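Local coordinates for protein endoglucanase A (Clostridium cellulolyticum, PDB 1EDG) that hydrolyses internal beta-1,4-glucosidic bonds of cellulose as a family 5 glycoside hydrolase, using a TIM-barrel catalytic domain, at residues Pro8-Pro13 with Tyr326-Lys331; Asp21-Val26 with Lys295-Gly300; Lys143-Val148 with Asn197-Asp202; Phe352-Arg357 with Phe362-Ile367. All blocks are in the same frame, centred on the assembly; numbering follows the deposited sequence.

Contact 1: residues Pro8-Pro13 with Tyr326-Lys331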
loop_
_atom_site.group_PDB
_atom_site.type_symbol
_atom_site.label_atom_id
_atom_site.label_comp_id
_atom_site.label_asym_id
_atom_site.label_seq_id
_atom_site.Cartn_x
_atom_site.Cartn_y
_atom_site.Cartn_z
ATOM N N PRO A 8 -21.445 -10.763 -7.421
ATOM C CA PRO A 8 -22.318 -11.366 -6.407
ATOM C C PRO A 8 -23.152 -10.336 -5.655
ATOM O O PRO A 8 -22.759 -9.172 -5.531
ATOM C CB PRO A 8 -21.328 -12.063 -5.478
ATOM C CG PRO A 8 -20.133 -11.143 -5.527
ATOM C CD PRO A 8 -20.029 -10.832 -7.007
ATOM N N ASN A 9 -24.310 -10.773 -5.171
ATOM C CA ASN A 9 -25.220 -9.922 -4.415
ATOM C C ASN A 9 -24.916 -10.217 -2.955
ATOM O O ASN A 9 -25.245 -11.294 -2.457
ATOM C CB ASN A 9 -26.669 -10.297 -4.736
ATOM C CG ASN A 9 -27.671 -9.323 -4.146
ATOM O OD1 ASN A 9 -27.560 -8.909 -2.992
ATOM N ND2 ASN A 9 -28.661 -8.947 -4.946
ATOM N N LEU A 10 -24.261 -9.274 -2.285
ATOM C CA LEU A 10 -23.875 -9.449 -0.889
ATOM C C LEU A 10 -24.542 -8.452 0.047
ATOM O O LEU A 10 -24.744 -7.292 -0.312
ATOM C CB LEU A 10 -22.354 -9.315 -0.751
ATOM C CG LEU A 10 -21.483 -10.209 -1.643
ATOM C CD1 LEU A 10 -20.019 -9.790 -1.533
ATOM C CD2 LEU A 10 -21.652 -11.669 -1.264
ATOM N N GLN A 11 -24.894 -8.926 1.238
ATOM C CA GLN A 11 -25.506 -8.097 2.270
ATOM C C GLN A 11 -24.784 -8.401 3.585
ATOM O O GLN A 11 -25.314 -9.094 4.454
ATOM C CB GLN A 11 -27.003 -8.398 2.400
ATOM C CG GLN A 11 -27.835 -7.962 1.207
ATOM C CD GLN A 11 -27.710 -6.472 0.916
ATOM O OE1 GLN A 11 -27.815 -5.631 1.822
ATOM N NE2 GLN A 11 -27.489 -6.136 -0.351
ATOM N N ILE A 12 -23.556 -7.910 3.707
ATOM C CA ILE A 12 -22.741 -8.133 4.901
ATOM C C ILE A 12 -23.075 -7.098 5.976
ATOM O O ILE A 12 -23.041 -5.892 5.718
ATOM C CB ILE A 12 -21.229 -8.033 4.571
ATOM C CG1 ILE A 12 -20.884 -8.902 3.353
ATOM C CG2 ILE A 12 -20.393 -8.445 5.777
ATOM C CD1 ILE A 12 -21.279 -10.364 3.486
ATOM N N PRO A 13 -23.425 -7.559 7.189
ATOM C CA PRO A 13 -23.766 -6.669 8.306
ATOM C C PRO A 13 -22.599 -5.757 8.693
ATOM O O PRO A 13 -21.463 -6.214 8.840
ATOM C CB PRO A 13 -24.080 -7.649 9.434
ATOM C CG PRO A 13 -24.562 -8.871 8.715
ATOM C CD PRO A 13 -23.579 -8.971 7.584
ATOM N N TYR A 326 -14.012 -9.653 -0.596
ATOM C CA TYR A 326 -12.877 -9.071 0.116
ATOM C C TYR A 326 -13.174 -7.613 0.503
ATOM O O TYR A 326 -13.059 -7.230 1.671
ATOM C CB TYR A 326 -11.618 -9.155 -0.776
ATOM C CG TYR A 326 -10.303 -8.815 -0.098
ATOM C CD1 TYR A 326 -9.983 -7.495 0.231
ATOM C CD2 TYR A 326 -9.368 -9.815 0.193
ATOM C CE1 TYR A 326 -8.764 -7.174 0.831
ATOM C CE2 TYR A 326 -8.140 -9.503 0.792
ATOM C CZ TYR A 326 -7.846 -8.180 1.106
ATOM O OH TYR A 326 -6.637 -7.855 1.674
ATOM N N VAL A 327 -13.582 -6.808 -0.472
ATOM C CA VAL A 327 -13.878 -5.399 -0.217
ATOM C C VAL A 327 -15.075 -5.209 0.726
ATOM O O VAL A 327 -15.027 -4.373 1.626
ATOM C CB VAL A 327 -14.104 -4.618 -1.543
ATOM C CG1 VAL A 327 -14.531 -3.186 -1.247
ATOM C CG2 VAL A 327 -12.812 -4.621 -2.377
ATOM N N ALA A 328 -16.132 -5.995 0.527
ATOM C CA ALA A 328 -17.323 -5.911 1.373
ATOM C C ALA A 328 -16.994 -6.238 2.831
ATOM O O ALA A 328 -17.434 -5.538 3.743
ATOM C CB ALA A 328 -18.411 -6.844 0.855
ATOM N N GLN A 329 -16.219 -7.297 3.052
ATOM C CA GLN A 329 -15.838 -7.700 4.405
ATOM C C GLN A 329 -14.953 -6.642 5.071
ATOM O O GLN A 329 -15.070 -6.387 6.270
ATOM C CB GLN A 329 -15.132 -9.059 4.383
ATOM C CG GLN A 329 -16.036 -10.233 3.990
ATOM C CD GLN A 329 -17.117 -10.541 5.023
ATOM O OE1 GLN A 329 -17.061 -10.087 6.166
ATOM N NE2 GLN A 329 -18.107 -11.321 4.619
ATOM N N ALA A 330 -14.079 -6.014 4.291
ATOM C CA ALA A 330 -13.210 -4.969 4.835
ATOM C C ALA A 330 -14.047 -3.737 5.211
ATOM O O ALA A 330 -13.877 -3.161 6.292
ATOM C CB ALA A 330 -12.115 -4.590 3.823
ATOM N N LYS A 331 -14.973 -3.352 4.333
ATOM C CA LYS A 331 -15.830 -2.191 4.565
ATOM C C LYS A 331 -16.656 -2.354 5.846
ATOM O O LYS A 331 -16.814 -1.402 6.620
ATOM C CB LYS A 331 -16.731 -1.956 3.342
ATOM C CG LYS A 331 -17.573 -0.688 3.375
ATOM C CD LYS A 331 -18.926 -0.961 3.991
ATOM C CE LYS A 331 -19.824 0.254 3.968
ATOM N NZ LYS A 331 -21.074 -0.035 4.736
#
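This is mainly apolar packing of an extended N-terminal segment, finished by a methyl-on-amide contact: L10 and I12 reach across to A328 and Q329 on helix 316-332, one of the outer helices of the barrel. The small methyl of A328 is met by both side chains: CD1 of L10 lies 4.1 Å from A328 CB, and CG1 of I12 also comes to 4.1 Å from A328 CB. I12 also crosses the Q329 side chain at about a right angle. Its CG2 lies against both ends of the amide, 3.7 Å from Q329 OE1 and 3.9 Å from Q329 NE2, and I12 CD1 adds a second contact to Q329 NE2 at 3.5 Å. Q329 gets there by a bend in its chain at chi2 (-67°), which carries the amide back toward the segment 8-13. Polar ties lie to the sides: Y374 OH is hydrogen-bonded to P8 O and L10 N, and K331 NZ is hydrogen-bonded to Q14 OE1. Helix 279-297 flanks the contact through T286 and M289 against Q329, and on the inner side of helix 316-332 Y326 packs on strands 303-308 and 336-339.

Contact 2: residues Asp21-Val26 with Lys295-Gly300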
loop_
_atom_site.group_PDB
_atom_site.type_symbol
_atom_site.label_atom_id
_atom_site.label_comp_id
_atom_site.label_asym_id
_atom_site.label_seq_id
_atom_site.Cartn_x
_atom_site.Cartn_y
_atom_site.Cartn_z
ATOM N N ASP A 21 -12.678 11.393 13.942
ATOM C CA ASP A 21 -11.974 11.960 12.797
ATOM C C ASP A 21 -11.175 10.954 11.992
ATOM O O ASP A 21 -11.247 10.952 10.760
ATOM C CB ASP A 21 -11.046 13.093 13.235
ATOM C CG ASP A 21 -11.793 14.367 13.590
ATOM O OD1 ASP A 21 -12.975 14.529 13.195
ATOM O OD2 ASP A 21 -11.184 15.215 14.267
ATOM N N GLY A 22 -10.428 10.096 12.682
ATOM C CA GLY A 22 -9.614 9.098 12.013
ATOM C C GLY A 22 -10.389 8.127 11.144
ATOM O O GLY A 22 -10.051 7.937 9.972
ATOM N N MET A 23 -11.433 7.511 11.693
ATOM C CA MET A 23 -12.236 6.551 10.935
ATOM C C MET A 23 -13.000 7.236 9.801
ATOM O O MET A 23 -13.188 6.649 8.738
ATOM C CB MET A 23 -13.198 5.791 11.857
ATOM C CG MET A 23 -12.514 5.072 13.023
ATOM S SD MET A 23 -11.130 4.012 12.498
ATOM C CE MET A 23 -11.978 2.735 11.597
ATOM N N ASN A 24 -13.435 8.475 10.024
ATOM C CA ASN A 24 -14.158 9.226 8.997
ATOM C C ASN A 24 -13.212 9.631 7.864
ATOM O O ASN A 24 -13.606 9.675 6.692
ATOM C CB ASN A 24 -14.847 10.460 9.594
ATOM C CG ASN A 24 -16.130 10.106 10.343
ATOM O OD1 ASN A 24 -16.923 9.286 9.886
ATOM N ND2 ASN A 24 -16.321 10.705 11.504
ATOM N N PHE A 25 -11.954 9.895 8.209
ATOM C CA PHE A 25 -10.951 10.266 7.210
ATOM C C PHE A 25 -10.777 9.088 6.239
ATOM O O PHE A 25 -10.826 9.259 5.017
ATOM C CB PHE A 25 -9.624 10.600 7.892
ATOM C CG PHE A 25 -8.506 10.909 6.934
ATOM C CD1 PHE A 25 -8.421 12.154 6.323
ATOM C CD2 PHE A 25 -7.529 9.955 6.652
ATOM C CE1 PHE A 25 -7.371 12.450 5.441
ATOM C CE2 PHE A 25 -6.479 10.236 5.776
ATOM C CZ PHE A 25 -6.400 11.483 5.172
ATOM N N VAL A 26 -10.617 7.889 6.793
ATOM C CA VAL A 26 -10.453 6.679 5.986
ATOM C C VAL A 26 -11.665 6.418 5.070
ATOM O O VAL A 26 -11.501 6.039 3.905
ATOM C CB VAL A 26 -10.132 5.451 6.893
ATOM C CG1 VAL A 26 -10.263 4.148 6.126
ATOM C CG2 VAL A 26 -8.721 5.582 7.431
ATOM N N LYS A 295 -8.354 -5.589 17.254
ATOM C CA LYS A 295 -7.205 -4.862 17.760
ATOM C C LYS A 295 -7.205 -3.367 17.465
ATOM O O LYS A 295 -6.752 -2.568 18.290
ATOM C CB LYS A 295 -5.923 -5.509 17.221
ATOM C CG LYS A 295 -4.628 -4.915 17.748
ATOM C CD LYS A 295 -4.528 -5.056 19.254
ATOM C CE LYS A 295 -3.208 -4.502 19.785
ATOM N NZ LYS A 295 -2.031 -5.315 19.340
ATOM N N TYR A 296 -7.752 -2.972 16.322
ATOM C CA TYR A 296 -7.710 -1.569 15.941
ATOM C C TYR A 296 -8.989 -0.833 15.575
ATOM O O TYR A 296 -9.385 0.102 16.277
ATOM C CB TYR A 296 -6.701 -1.362 14.800
ATOM C CG TYR A 296 -5.265 -1.679 15.160
ATOM C CD1 TYR A 296 -4.578 -0.906 16.095
ATOM C CD2 TYR A 296 -4.594 -2.757 14.573
ATOM C CE1 TYR A 296 -3.264 -1.192 16.443
ATOM C CE2 TYR A 296 -3.267 -3.054 14.915
ATOM C CZ TYR A 296 -2.615 -2.263 15.854
ATOM O OH TYR A 296 -1.318 -2.521 16.222
ATOM N N THR A 297 -9.618 -1.214 14.465
ATOM C CA THR A 297 -10.797 -0.480 14.006
ATOM C C THR A 297 -11.996 -0.417 14.953
ATOM O O THR A 297 -12.652 0.622 15.037
ATOM C CB THR A 297 -11.209 -0.867 12.564
ATOM O OG1 THR A 297 -11.552 -2.253 12.507
ATOM C CG2 THR A 297 -10.054 -0.605 11.599
ATOM N N SER A 298 -12.240 -1.482 15.713
ATOM C CA SER A 298 -13.356 -1.475 16.666
ATOM C C SER A 298 -13.102 -0.411 17.739
ATOM O O SER A 298 -14.041 0.104 18.359
ATOM C CB SER A 298 -13.529 -2.845 17.332
ATOM O OG SER A 298 -12.405 -3.177 18.132
ATOM N N ARG A 299 -11.823 -0.091 17.940
ATOM C CA ARG A 299 -11.398 0.896 18.918
ATOM C C ARG A 299 -11.157 2.264 18.297
ATOM O O ARG A 299 -10.623 3.161 18.962
ATOM C CB ARG A 299 -10.117 0.425 19.612
ATOM C CG ARG A 299 -10.237 -0.896 20.344
ATOM C CD ARG A 299 -8.865 -1.373 20.812
ATOM N NE ARG A 299 -8.149 -0.337 21.554
ATOM C CZ ARG A 299 -6.905 0.051 21.293
ATOM N NH1 ARG A 299 -6.220 -0.511 20.303
ATOM N NH2 ARG A 299 -6.344 1.011 22.013
ATOM N N GLY A 300 -11.483 2.421 17.014
ATOM C CA GLY A 300 -11.306 3.717 16.380
ATOM C C GLY A 300 -9.926 4.111 15.874
ATOM O O GLY A 300 -9.668 5.304 15.665
#
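The carbonyl oxygen G300 O, beside the M23 sulfur, is gripped by two amide groups, N20 ND2 and N247 ND2. N20 also takes the backbone N of M23 on its OD1, so one side-chain amide holds both sides of the contact. M23 SD lies 3.7 Å from that same G300 O. The sulfur comes closer still to the carbonyl carbon, 3.6 Å from SD of M23 to C of G300, and M23 CG rests 3.8 Å from G300 CA. G300, with positive phi, is the C-prime residue of a Schellman motif that ends helix 279-297; the methionine thus packs against a helix terminus. Bends at chi2 (-51°) and chi3 (-68°) curl the methionine so that its CE continues on to T297, where it meets T297 CB at 3.8 Å and crosses that side chain at about a right angle. T297 turns its hydroxyl to another partner, R333 O, while its CG2 lies 3.9 Å from M23 CE.

Contact 3: residues Lys143-Val148 with Asn197-Asp202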
loop_
_atom_site.group_PDB
_atom_site.type_symbol
_atom_site.label_atom_id
_atom_site.label_comp_id
_atom_site.label_asym_id
_atom_site.label_seq_id
_atom_site.Cartn_x
_atom_site.Cartn_y
_atom_site.Cartn_z
ATOM N N LYS A 143 19.970 7.015 9.433
ATOM C CA LYS A 143 20.408 8.126 8.596
ATOM C C LYS A 143 19.606 8.171 7.303
ATOM O O LYS A 143 19.198 9.248 6.860
ATOM C CB LYS A 143 21.902 8.033 8.285
ATOM C CG LYS A 143 22.776 7.949 9.518
ATOM C CD LYS A 143 22.400 9.006 10.556
ATOM C CE LYS A 143 23.042 8.724 11.921
ATOM N NZ LYS A 143 22.582 7.446 12.562
ATOM N N TYR A 144 19.354 7.004 6.719
ATOM C CA TYR A 144 18.594 6.926 5.474
ATOM C C TYR A 144 17.161 7.444 5.653
ATOM O O TYR A 144 16.726 8.369 4.956
ATOM C CB TYR A 144 18.570 5.487 4.943
ATOM C CG TYR A 144 17.862 5.358 3.607
ATOM C CD1 TYR A 144 18.491 5.759 2.427
ATOM C CD2 TYR A 144 16.541 4.902 3.529
ATOM C CE1 TYR A 144 17.829 5.721 1.203
ATOM C CE2 TYR A 144 15.865 4.860 2.305
ATOM C CZ TYR A 144 16.519 5.274 1.149
ATOM O OH TYR A 144 15.870 5.263 -0.063
ATOM N N ILE A 145 16.446 6.854 6.607
ATOM C CA ILE A 145 15.060 7.224 6.891
ATOM C C ILE A 145 14.895 8.706 7.243
ATOM O O ILE A 145 14.022 9.386 6.700
ATOM C CB ILE A 145 14.463 6.312 8.021
ATOM C CG1 ILE A 145 14.261 4.881 7.509
ATOM C CG2 ILE A 145 13.144 6.881 8.554
ATOM C CD1 ILE A 145 13.219 4.731 6.390
ATOM N N THR A 146 15.744 9.218 8.126
ATOM C CA THR A 146 15.652 10.616 8.527
ATOM C C THR A 146 16.029 11.608 7.416
ATOM O O THR A 146 15.369 12.640 7.252
ATOM C CB THR A 146 16.486 10.900 9.799
ATOM O OG1 THR A 146 17.859 10.568 9.562
ATOM C CG2 THR A 146 15.976 10.075 10.962
ATOM N N SER A 147 17.070 11.296 6.642
ATOM C CA SER A 147 17.507 12.183 5.558
ATOM C C SER A 147 16.478 12.256 4.434
ATOM O O SER A 147 16.101 13.336 3.980
ATOM C CB SER A 147 18.841 11.706 4.978
ATOM O OG SER A 147 19.845 11.655 5.975
ATOM N N VAL A 148 16.046 11.089 3.976
ATOM C CA VAL A 148 15.067 10.994 2.896
ATOM C C VAL A 148 13.734 11.636 3.289
ATOM O O VAL A 148 13.182 12.446 2.534
ATOM C CB VAL A 148 14.878 9.516 2.456
ATOM C CG1 VAL A 148 13.664 9.366 1.573
ATOM C CG2 VAL A 148 16.123 9.044 1.709
ATOM N N ASN A 197 10.138 -0.779 14.925
ATOM C CA ASN A 197 9.454 0.134 15.841
ATOM C C ASN A 197 10.262 1.435 15.938
ATOM O O ASN A 197 9.698 2.535 15.898
ATOM C CB ASN A 197 9.301 -0.488 17.243
ATOM C CG ASN A 197 8.222 -1.562 17.304
ATOM O OD1 ASN A 197 7.272 -1.557 16.516
ATOM N ND2 ASN A 197 8.353 -2.478 18.258
ATOM N N GLN A 198 11.587 1.303 16.028
ATOM C CA GLN A 198 12.477 2.459 16.119
ATOM C C GLN A 198 12.466 3.297 14.838
ATOM O O GLN A 198 12.374 4.525 14.894
ATOM C CB GLN A 198 13.908 2.011 16.451
ATOM C CG GLN A 198 14.053 1.347 17.835
ATOM C CD GLN A 198 15.460 0.805 18.106
ATOM O OE1 GLN A 198 15.647 -0.397 18.334
ATOM N NE2 GLN A 198 16.452 1.690 18.084
ATOM N N LEU A 199 12.535 2.636 13.686
ATOM C CA LEU A 199 12.521 3.346 12.409
ATOM C C LEU A 199 11.199 4.080 12.162
ATOM O O LEU A 199 11.194 5.200 11.643
ATOM C CB LEU A 199 12.875 2.397 11.262
ATOM C CG LEU A 199 14.319 1.873 11.318
ATOM C CD1 LEU A 199 14.532 0.803 10.255
ATOM C CD2 LEU A 199 15.316 3.015 11.162
ATOM N N ASN A 200 10.084 3.475 12.565
ATOM C CA ASN A 200 8.778 4.121 12.423
ATOM C C ASN A 200 8.772 5.389 13.280
ATOM O O ASN A 200 8.280 6.443 12.863
ATOM C CB ASN A 200 7.654 3.178 12.868
ATOM C CG ASN A 200 7.150 2.297 11.745
ATOM O OD1 ASN A 200 7.129 2.711 10.583
ATOM N ND2 ASN A 200 6.715 1.090 12.082
ATOM N N GLN A 201 9.353 5.288 14.475
ATOM C CA GLN A 201 9.439 6.419 15.390
ATOM C C GLN A 201 10.293 7.543 14.789
ATOM O O GLN A 201 9.917 8.715 14.852
ATOM C CB GLN A 201 10.011 5.967 16.739
ATOM C CG GLN A 201 10.012 7.053 17.791
ATOM C CD GLN A 201 8.613 7.498 18.175
ATOM O OE1 GLN A 201 7.890 6.766 18.847
ATOM N NE2 GLN A 201 8.230 8.692 17.757
ATOM N N ASP A 202 11.430 7.189 14.194
ATOM C CA ASP A 202 12.310 8.188 13.574
ATOM C C ASP A 202 11.599 8.895 12.413
ATOM O O ASP A 202 11.723 10.107 12.248
ATOM C CB ASP A 202 13.606 7.536 13.074
ATOM C CG ASP A 202 14.498 7.049 14.212
ATOM O OD1 ASP A 202 14.540 7.708 15.274
ATOM O OD2 ASP A 202 15.157 6.001 14.048
#
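I145 packs against L199 at the buried end of this helix pair, whereas T146 and D202, both partly exposed, meet toward the outer side. At the inner end CG1 of I145 lies 4.2 Å from CD2 of L199. A second branch, I145 CG2, comes to 4.0 Å from the backbone oxygen L199 O, so the isoleucine touches both the side chain and the main chain of its partner. F203 adds to the packing on I145, while M138 and S141 from helix 138-155 and M168 from a loop lie against L199, closing in the apolar part. These are helices 138-155 and 187-209, the ones that follow the third and fourth strands of the barrel, and the contact joins two neighbouring members of its outer helical layer. The outer part is thinner: a single methyl, CG2 of T146, reaches CB of D202 at 4.1 Å, the two side chains crossing obliquely. The first torsion of T146 (chi1 59°) faces this methyl to D202 while OG1 turns back to K142 O of its own helix. What D202 offers T146 is only its CB; its carboxylate goes to K142, where OD2 forms a salt bridge with NZ. That charged pair links the two helices beside the methyl contact, and T206, one turn further along, also touches T146.

Contact 4: residues Phe352-Arg357 with Phe362-Ile367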
loop_
_atom_site.group_PDB
_atom_site.type_symbol
_atom_site.label_atom_id
_atom_site.label_comp_id
_atom_site.label_asym_id
_atom_site.label_seq_id
_atom_site.Cartn_x
_atom_site.Cartn_y
_atom_site.Cartn_z
ATOM N N PHE A 352 -0.850 -8.849 -12.404
ATOM C CA PHE A 352 -1.664 -7.959 -11.578
ATOM C C PHE A 352 -2.063 -6.757 -12.420
ATOM O O PHE A 352 -2.177 -5.640 -11.921
ATOM C CB PHE A 352 -0.899 -7.485 -10.332
ATOM C CG PHE A 352 -0.874 -8.486 -9.207
ATOM C CD1 PHE A 352 -2.036 -8.806 -8.517
ATOM C CD2 PHE A 352 0.317 -9.093 -8.828
ATOM C CE1 PHE A 352 -2.014 -9.708 -7.471
ATOM C CE2 PHE A 352 0.351 -10.000 -7.778
ATOM C CZ PHE A 352 -0.818 -10.308 -7.100
ATOM N N GLY A 353 -2.214 -6.970 -13.720
ATOM C CA GLY A 353 -2.609 -5.877 -14.586
ATOM C C GLY A 353 -4.123 -5.788 -14.628
ATOM O O GLY A 353 -4.791 -6.808 -14.812
ATOM N N PHE A 354 -4.660 -4.593 -14.403
ATOM C CA PHE A 354 -6.107 -4.372 -14.444
ATOM C C PHE A 354 -6.401 -3.189 -15.366
ATOM O O PHE A 354 -7.156 -3.317 -16.331
ATOM C CB PHE A 354 -6.677 -4.111 -13.037
ATOM C CG PHE A 354 -6.533 -5.276 -12.093
ATOM C CD1 PHE A 354 -7.460 -6.312 -12.096
ATOM C CD2 PHE A 354 -5.451 -5.348 -11.214
ATOM C CE1 PHE A 354 -7.315 -7.407 -11.247
ATOM C CE2 PHE A 354 -5.295 -6.435 -10.361
ATOM C CZ PHE A 354 -6.228 -7.471 -10.375
ATOM N N PHE A 355 -5.772 -2.050 -15.101
ATOM C CA PHE A 355 -5.972 -0.855 -15.912
ATOM C C PHE A 355 -4.955 -0.839 -17.054
ATOM O O PHE A 355 -3.742 -0.792 -16.811
ATOM C CB PHE A 355 -5.812 0.397 -15.046
ATOM C CG PHE A 355 -5.965 1.693 -15.799
ATOM C CD1 PHE A 355 -7.204 2.095 -16.282
ATOM C CD2 PHE A 355 -4.877 2.539 -15.975
ATOM C CE1 PHE A 355 -7.358 3.319 -16.923
ATOM C CE2 PHE A 355 -5.018 3.767 -16.618
ATOM C CZ PHE A 355 -6.262 4.159 -17.091
ATOM N N ASP A 356 -5.441 -0.925 -18.289
ATOM C CA ASP A 356 -4.557 -0.898 -19.448
ATOM C C ASP A 356 -4.168 0.556 -19.668
ATOM O O ASP A 356 -4.938 1.340 -20.227
ATOM C CB ASP A 356 -5.267 -1.453 -20.685
ATOM C CG ASP A 356 -4.311 -1.722 -21.837
ATOM O OD1 ASP A 356 -3.631 -2.767 -21.818
ATOM O OD2 ASP A 356 -4.237 -0.891 -22.762
ATOM N N ARG A 357 -2.985 0.927 -19.185
ATOM C CA ARG A 357 -2.494 2.299 -19.299
ATOM C C ARG A 357 -2.314 2.775 -20.737
ATOM O O ARG A 357 -2.360 3.973 -21.018
ATOM C CB ARG A 357 -1.202 2.469 -18.488
ATOM C CG ARG A 357 -1.472 2.773 -17.010
ATOM C CD ARG A 357 -0.791 1.810 -16.041
ATOM N NE ARG A 357 0.524 2.279 -15.635
ATOM C CZ ARG A 357 1.184 1.885 -14.546
ATOM N NH1 ARG A 357 0.683 0.994 -13.696
ATOM N NH2 ARG A 357 2.382 2.380 -14.320
ATOM N N PHE A 362 -9.992 -0.151 -18.249
ATOM C CA PHE A 362 -9.823 -1.388 -17.501
ATOM C C PHE A 362 -10.100 -2.634 -18.339
ATOM O O PHE A 362 -11.095 -2.706 -19.066
ATOM C CB PHE A 362 -10.706 -1.372 -16.249
ATOM C CG PHE A 362 -10.293 -0.345 -15.231
ATOM C CD1 PHE A 362 -10.741 0.970 -15.325
ATOM C CD2 PHE A 362 -9.457 -0.692 -14.176
ATOM C CE1 PHE A 362 -10.361 1.922 -14.378
ATOM C CE2 PHE A 362 -9.073 0.253 -13.225
ATOM C CZ PHE A 362 -9.527 1.561 -13.328
ATOM N N LYS A 363 -9.215 -3.618 -18.217
ATOM C CA LYS A 363 -9.326 -4.871 -18.951
ATOM C C LYS A 363 -10.276 -5.901 -18.336
ATOM O O LYS A 363 -10.824 -6.752 -19.050
ATOM C CB LYS A 363 -7.940 -5.481 -19.156
ATOM C CG LYS A 363 -7.168 -4.853 -20.303
ATOM C CD LYS A 363 -7.679 -5.369 -21.640
ATOM C CE LYS A 363 -7.155 -4.546 -22.813
ATOM N NZ LYS A 363 -7.842 -3.223 -22.924
ATOM N N PHE A 364 -10.459 -5.847 -17.020
ATOM C CA PHE A 364 -11.366 -6.773 -16.332
ATOM C C PHE A 364 -12.295 -5.868 -15.533
ATOM O O PHE A 364 -12.325 -5.928 -14.302
ATOM C CB PHE A 364 -10.576 -7.684 -15.385
ATOM C CG PHE A 364 -9.453 -8.427 -16.053
ATOM C CD1 PHE A 364 -9.709 -9.563 -16.818
ATOM C CD2 PHE A 364 -8.137 -7.989 -15.921
ATOM C CE1 PHE A 364 -8.665 -10.256 -17.444
ATOM C CE2 PHE A 364 -7.090 -8.670 -16.539
ATOM C CZ PHE A 364 -7.351 -9.806 -17.301
ATOM N N PRO A 365 -13.123 -5.066 -16.233
ATOM C CA PRO A 365 -14.046 -4.134 -15.583
ATOM C C PRO A 365 -15.007 -4.694 -14.538
ATOM O O PRO A 365 -15.311 -4.004 -13.567
ATOM C CB PRO A 365 -14.764 -3.477 -16.763
ATOM C CG PRO A 365 -14.795 -4.558 -17.785
ATOM C CD PRO A 365 -13.407 -5.153 -17.681
ATOM N N GLU A 366 -15.460 -5.934 -14.711
ATOM C CA GLU A 366 -16.389 -6.541 -13.752
ATOM C C GLU A 366 -15.770 -6.629 -12.357
ATOM O O GLU A 366 -16.458 -6.427 -11.356
ATOM C CB GLU A 366 -16.830 -7.934 -14.200
ATOM C CG GLU A 366 -17.630 -7.969 -15.500
ATOM C CD GLU A 366 -16.770 -8.184 -16.737
ATOM O OE1 GLU A 366 -15.541 -7.940 -16.690
ATOM O OE2 GLU A 366 -17.333 -8.619 -17.763
ATOM N N ILE A 367 -14.471 -6.921 -12.293
ATOM C CA ILE A 367 -13.778 -7.019 -11.008
ATOM C C ILE A 367 -13.789 -5.659 -10.322
ATOM O O ILE A 367 -14.194 -5.541 -9.165
ATOM C CB ILE A 367 -12.303 -7.472 -11.175
ATOM C CG1 ILE A 367 -12.242 -8.913 -11.691
ATOM C CG2 ILE A 367 -11.555 -7.345 -9.841
ATOM C CD1 ILE A 367 -10.828 -9.378 -12.048
#
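One face of the F362 ring takes the edge of F355: CD1 of F355 stands 3.6 Å above the F362 plane, over its centre. The pair is edge-to-face, with the planes at 57°. F355 CB adds an off-centre CH-pi contact to the same ring. With CG anti to the backbone N (chi1 178°), F355 throws its ring to the side of the hairpin where F362 lies, and I70 of helix 64-73 touches both rings. F364 receives the carbonyl oxygen G353 O at its edge, in the ring plane, 3.4 Å from F364 CE2, and R319 makes a cation-pi contact with it. The edge of the F354 ring meets CD1 of I367, at 4.1 Å from F354 CE1.

The backbones pair as a short antiparallel hairpin, F355 and F362 being a non-hydrogen-bonded pair. F364 then takes the N-cap position of helix 365-374. Beyond the rings, the bent K363 chain passes at a slant across D356, its NZ 3.8 Å from D356 CB. K363 NZ is 4.3 Å from D356 OD2, too far for a salt bridge, and OD2 is instead taken by R358 and S359. The ammonium probably adds only a weak attraction, while the backbone N and aliphatic chain of K363 do the holding. K363 N donates to F354 O at 2.8 Å, almost straight (174°), whereas F364 N, next along the chain, is buried here without a partner, a polar cost set against the aromatic and apolar packing.

Overall arrangement
Contacts 1, 2 and 3 all involve the outer helical layer of the eight-stranded barrel, while contact 4 lies in the chain after its last strand. Contact 1 ties the segment before helix 21-29 to helix 316-332, and contact 2 ties helix 21-29 to the end of helix 279-297; their centres are 18 Å apart. Both lay the N-terminal part of the chain against helices that come late in the barrel. Contact 3 falls between their segments along the chain and joins helices 138-155 and 187-209 on the opposite side of the chain's centre from contacts 1 and 4, about 37 and 36 Å away between centres. Contact 4 leads into the C-terminal helix 365-374, which neighbours helix 316-332.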